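Local coordinates for conjugal transfer protein (Escherichia coli, PDB 5WIP) that probably forms part of the inner-membrane channel of a type IV secretion system that carries DNA during conjugation, as a VirB8-family protein, at residues Tyr37-Glu42 with Thr88-Asn93. Residues are numbered along the deposited sequence; the frame is centred on the assembly and turned at random.
Sequences YVIHRE and TRVKIN. With XXO (2-(furan-2-yl)pyridine-4-carboxylic acid), chain E.
I39 of helix 37-42 lies over V90 of strand 88-93, with CA atoms 5.8 Å apart. The helix runs nearly antiparallel to the strand, at 159°, and the two axes approach to 7.9 Å. No hydrogen bond joins them; the contact is apolar. V90 is central. Its CG2 meets CB of E42 at 3.6 Å, and its CG1 lies 4.2 Å from CG1 of I39. V38 has CG1 anti to the backbone N (chi1 169°), which brings this methyl within 4.0 Å of CD1 of I92. CG1 of I39 also faces CG1 of I92. At the other end, the T88 methyl CG2 packs against the carbonyl O of E42. The E42 chain bends at chi2 (-54°) and its carboxylate leads away from the strand, where OE2 is hydrogen-bonded to Y156 OH. The ligand XXO sits beside this end of the helix. Its NAG lies 2.9 Å from O of R41, and its carboxylate atom OAM is near T88 CG2. XXO is also hydrogen-bonded to Y68 OH. The guanidinium edge of R41 donates through NH1 to Y37 OH. In this NTF2-like fold, the contact packs the C-terminal end of helix 27-42 on the curved antiparallel sheet, along 86-98, one of the two outermost strands within this chain. Helices 49-58 and 62-69 pack on Y37 and R41, while E42 touches F108 of strand 103-114 and V158 of strand 151-160.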
loop_
_atom_site.group_PDB
_atom_site.type_symbol
_atom_site.label_atom_id
_atom_site.label_comp_id
_atom_site.label_asym_id
_atom_site.label_seq_id
_atom_site.Cartn_x
_atom_site.Cartn_y
_atom_site.Cartn_z
ATOM N N TYR A 37 -8.983 0.489 -3.314
ATOM C CA TYR A 37 -10.388 0.564 -3.696
ATOM C C TYR A 37 -10.533 0.815 -5.192
ATOM O O TYR A 37 -11.332 0.157 -5.871
ATOM C CB TYR A 37 -11.081 1.663 -2.891
ATOM C CG TYR A 37 -12.581 1.717 -3.063
ATOM C CD1 TYR A 37 -13.159 2.474 -4.074
ATOM C CD2 TYR A 37 -13.420 1.019 -2.208
ATOM C CE1 TYR A 37 -14.532 2.528 -4.231
ATOM C CE2 TYR A 37 -14.793 1.068 -2.356
ATOM C CZ TYR A 37 -15.344 1.822 -3.368
ATOM O OH TYR A 37 -16.713 1.870 -3.515
ATOM N N VAL A 38 -9.760 1.764 -5.725
ATOM C CA VAL A 38 -9.864 2.100 -7.142
ATOM C C VAL A 38 -9.436 0.923 -8.008
ATOM O O VAL A 38 -10.005 0.684 -9.080
ATOM C CB VAL A 38 -9.037 3.359 -7.456
ATOM C CG1 VAL A 38 -8.912 3.552 -8.964
ATOM C CG2 VAL A 38 -9.669 4.582 -6.809
ATOM N N ILE A 39 -8.424 0.172 -7.568
ATOM C CA ILE A 39 -7.958 -0.966 -8.353
ATOM C C ILE A 39 -8.997 -2.079 -8.350
ATOM O O ILE A 39 -9.295 -2.673 -9.395
ATOM C CB ILE A 39 -6.597 -1.457 -7.831
ATOM C CG1 ILE A 39 -5.523 -0.391 -8.055
ATOM C CG2 ILE A 39 -6.212 -2.766 -8.504
ATOM C CD1 ILE A 39 -4.168 -0.754 -7.485
ATOM N N HIS A 40 -9.568 -2.380 -7.181
ATOM C CA HIS A 40 -10.586 -3.422 -7.103
ATOM C C HIS A 40 -11.821 -3.057 -7.917
ATOM O O HIS A 40 -12.416 -3.919 -8.574
ATOM C CB HIS A 40 -10.972 -3.676 -5.645
ATOM C CG HIS A 40 -9.995 -4.530 -4.897
ATOM N ND1 HIS A 40 -9.875 -5.884 -5.115
ATOM C CD2 HIS A 40 -9.101 -4.223 -3.928
ATOM C CE1 HIS A 40 -8.945 -6.377 -4.316
ATOM N NE2 HIS A 40 -8.460 -5.389 -3.585
ATOM N N ARG A 41 -12.222 -1.787 -7.887
ATOM C CA ARG A 41 -13.479 -1.375 -8.502
ATOM C C ARG A 41 -13.351 -1.036 -9.981
ATOM O O ARG A 41 -14.330 -1.172 -10.722
ATOM C CB ARG A 41 -14.063 -0.171 -7.756
ATOM C CG ARG A 41 -15.271 0.441 -8.444
ATOM C CD ARG A 41 -16.136 1.223 -7.474
ATOM N NE ARG A 41 -17.269 1.852 -8.149
ATOM C CZ ARG A 41 -18.322 2.365 -7.522
ATOM N NH1 ARG A 41 -18.395 2.320 -6.198
ATOM N NH2 ARG A 41 -19.306 2.917 -8.217
ATOM N N GLU A 42 -12.176 -0.597 -10.432
ATOM C CA GLU A 42 -12.004 -0.169 -11.814
ATOM C C GLU A 42 -11.324 -1.209 -12.694
ATOM O O GLU A 42 -11.346 -1.066 -13.921
ATOM C CB GLU A 42 -11.216 1.146 -11.863
ATOM C CG GLU A 42 -11.941 2.305 -11.201
ATOM C CD GLU A 42 -13.335 2.513 -11.764
ATOM O OE1 GLU A 42 -13.554 2.183 -12.949
ATOM O OE2 GLU A 42 -14.215 2.999 -11.022
ATOM N N THR A 88 -9.409 -5.555 -17.966
ATOM C CA THR A 88 -9.021 -4.155 -17.822
ATOM C C THR A 88 -8.201 -4.004 -16.550
ATOM O O THR A 88 -8.667 -4.362 -15.463
ATOM C CB THR A 88 -10.249 -3.238 -17.780
ATOM O OG1 THR A 88 -10.846 -3.173 -19.081
ATOM C CG2 THR A 88 -9.857 -1.835 -17.333
ATOM N N ARG A 89 -6.988 -3.476 -16.683
ATOM C CA ARG A 89 -6.093 -3.263 -15.556
ATOM C C ARG A 89 -5.949 -1.772 -15.278
ATOM O O ARG A 89 -6.093 -0.938 -16.177
ATOM C CB ARG A 89 -4.716 -3.883 -15.817
ATOM C CG ARG A 89 -3.968 -3.280 -16.995
ATOM C CD ARG A 89 -2.613 -3.947 -17.179
ATOM N NE ARG A 89 -1.801 -3.285 -18.197
ATOM C CZ ARG A 89 -1.731 -3.667 -19.468
ATOM N NH1 ARG A 89 -2.428 -4.714 -19.888
ATOM N NH2 ARG A 89 -0.964 -3.001 -20.320
ATOM N N VAL A 90 -5.656 -1.443 -14.023
ATOM C CA VAL A 90 -5.589 -0.059 -13.570
ATOM C C VAL A 90 -4.138 0.324 -13.314
ATOM O O VAL A 90 -3.297 -0.515 -12.967
ATOM C CB VAL A 90 -6.444 0.163 -12.304
ATOM C CG1 VAL A 90 -6.219 1.562 -11.744
ATOM C CG2 VAL A 90 -7.916 -0.061 -12.617
ATOM N N LYS A 91 -3.847 1.611 -13.498
ATOM C CA LYS A 91 -2.539 2.182 -13.209
ATOM C C LYS A 91 -2.752 3.508 -12.495
ATOM O O LYS A 91 -3.305 4.448 -13.077
ATOM C CB LYS A 91 -1.723 2.383 -14.488
ATOM C CG LYS A 91 -0.362 3.033 -14.273
ATOM C CD LYS A 91 0.540 2.173 -13.398
ATOM C CE LYS A 91 1.920 2.794 -13.248
ATOM N NZ LYS A 91 1.846 4.193 -12.740
ATOM N N ILE A 92 -2.324 3.583 -11.239
ATOM C CA ILE A 92 -2.476 4.802 -10.452
ATOM C C ILE A 92 -1.391 5.792 -10.854
ATOM O O ILE A 92 -0.203 5.449 -10.897
ATOM C CB ILE A 92 -2.417 4.489 -8.950
ATOM C CG1 ILE A 92 -3.515 3.493 -8.576
ATOM C CG2 ILE A 92 -2.561 5.766 -8.128
ATOM C CD1 ILE A 92 -4.914 4.039 -8.761
ATOM N N ASN A 93 -1.796 7.026 -11.154
ATOM C CA ASN A 93 -0.873 8.072 -11.577
ATOM C C ASN A 93 -0.514 9.031 -10.446
ATOM O O ASN A 93 0.663 9.345 -10.252
ATOM C CB ASN A 93 -1.467 8.849 -12.759
ATOM C CG ASN A 93 -1.706 7.968 -13.974
ATOM O OD1 ASN A 93 -2.817 7.900 -14.499
ATOM N ND2 ASN A 93 -0.659 7.284 -14.422
HETATM C CAA XXO E . -15.186 -4.236 -11.580
HETATM C CAC XXO E . -14.927 -5.116 -9.582
HETATM C CAD XXO E . -14.665 -6.112 -10.442
HETATM C CAE XXO E . -14.807 -5.637 -11.824
HETATM C CAF XXO E . -15.481 -3.179 -12.643
HETATM C CAH XXO E . -16.740 -1.227 -13.250
HETATM C CAI XXO E . -16.005 -1.247 -14.588
HETATM C CAJ XXO E . -15.135 -2.160 -14.827
HETATM C CAK XXO E . -14.841 -3.199 -13.795
HETATM C CAL XXO E . -14.399 -2.181 -16.165
HETATM N NAG XXO E . -16.487 -2.121 -12.366
HETATM O OAB XXO E . -15.224 -4.049 -10.232
HETATM O OAM XXO E . -13.472 -1.358 -16.385
HETATM O OAN XXO E . -14.721 -3.023 -17.044
#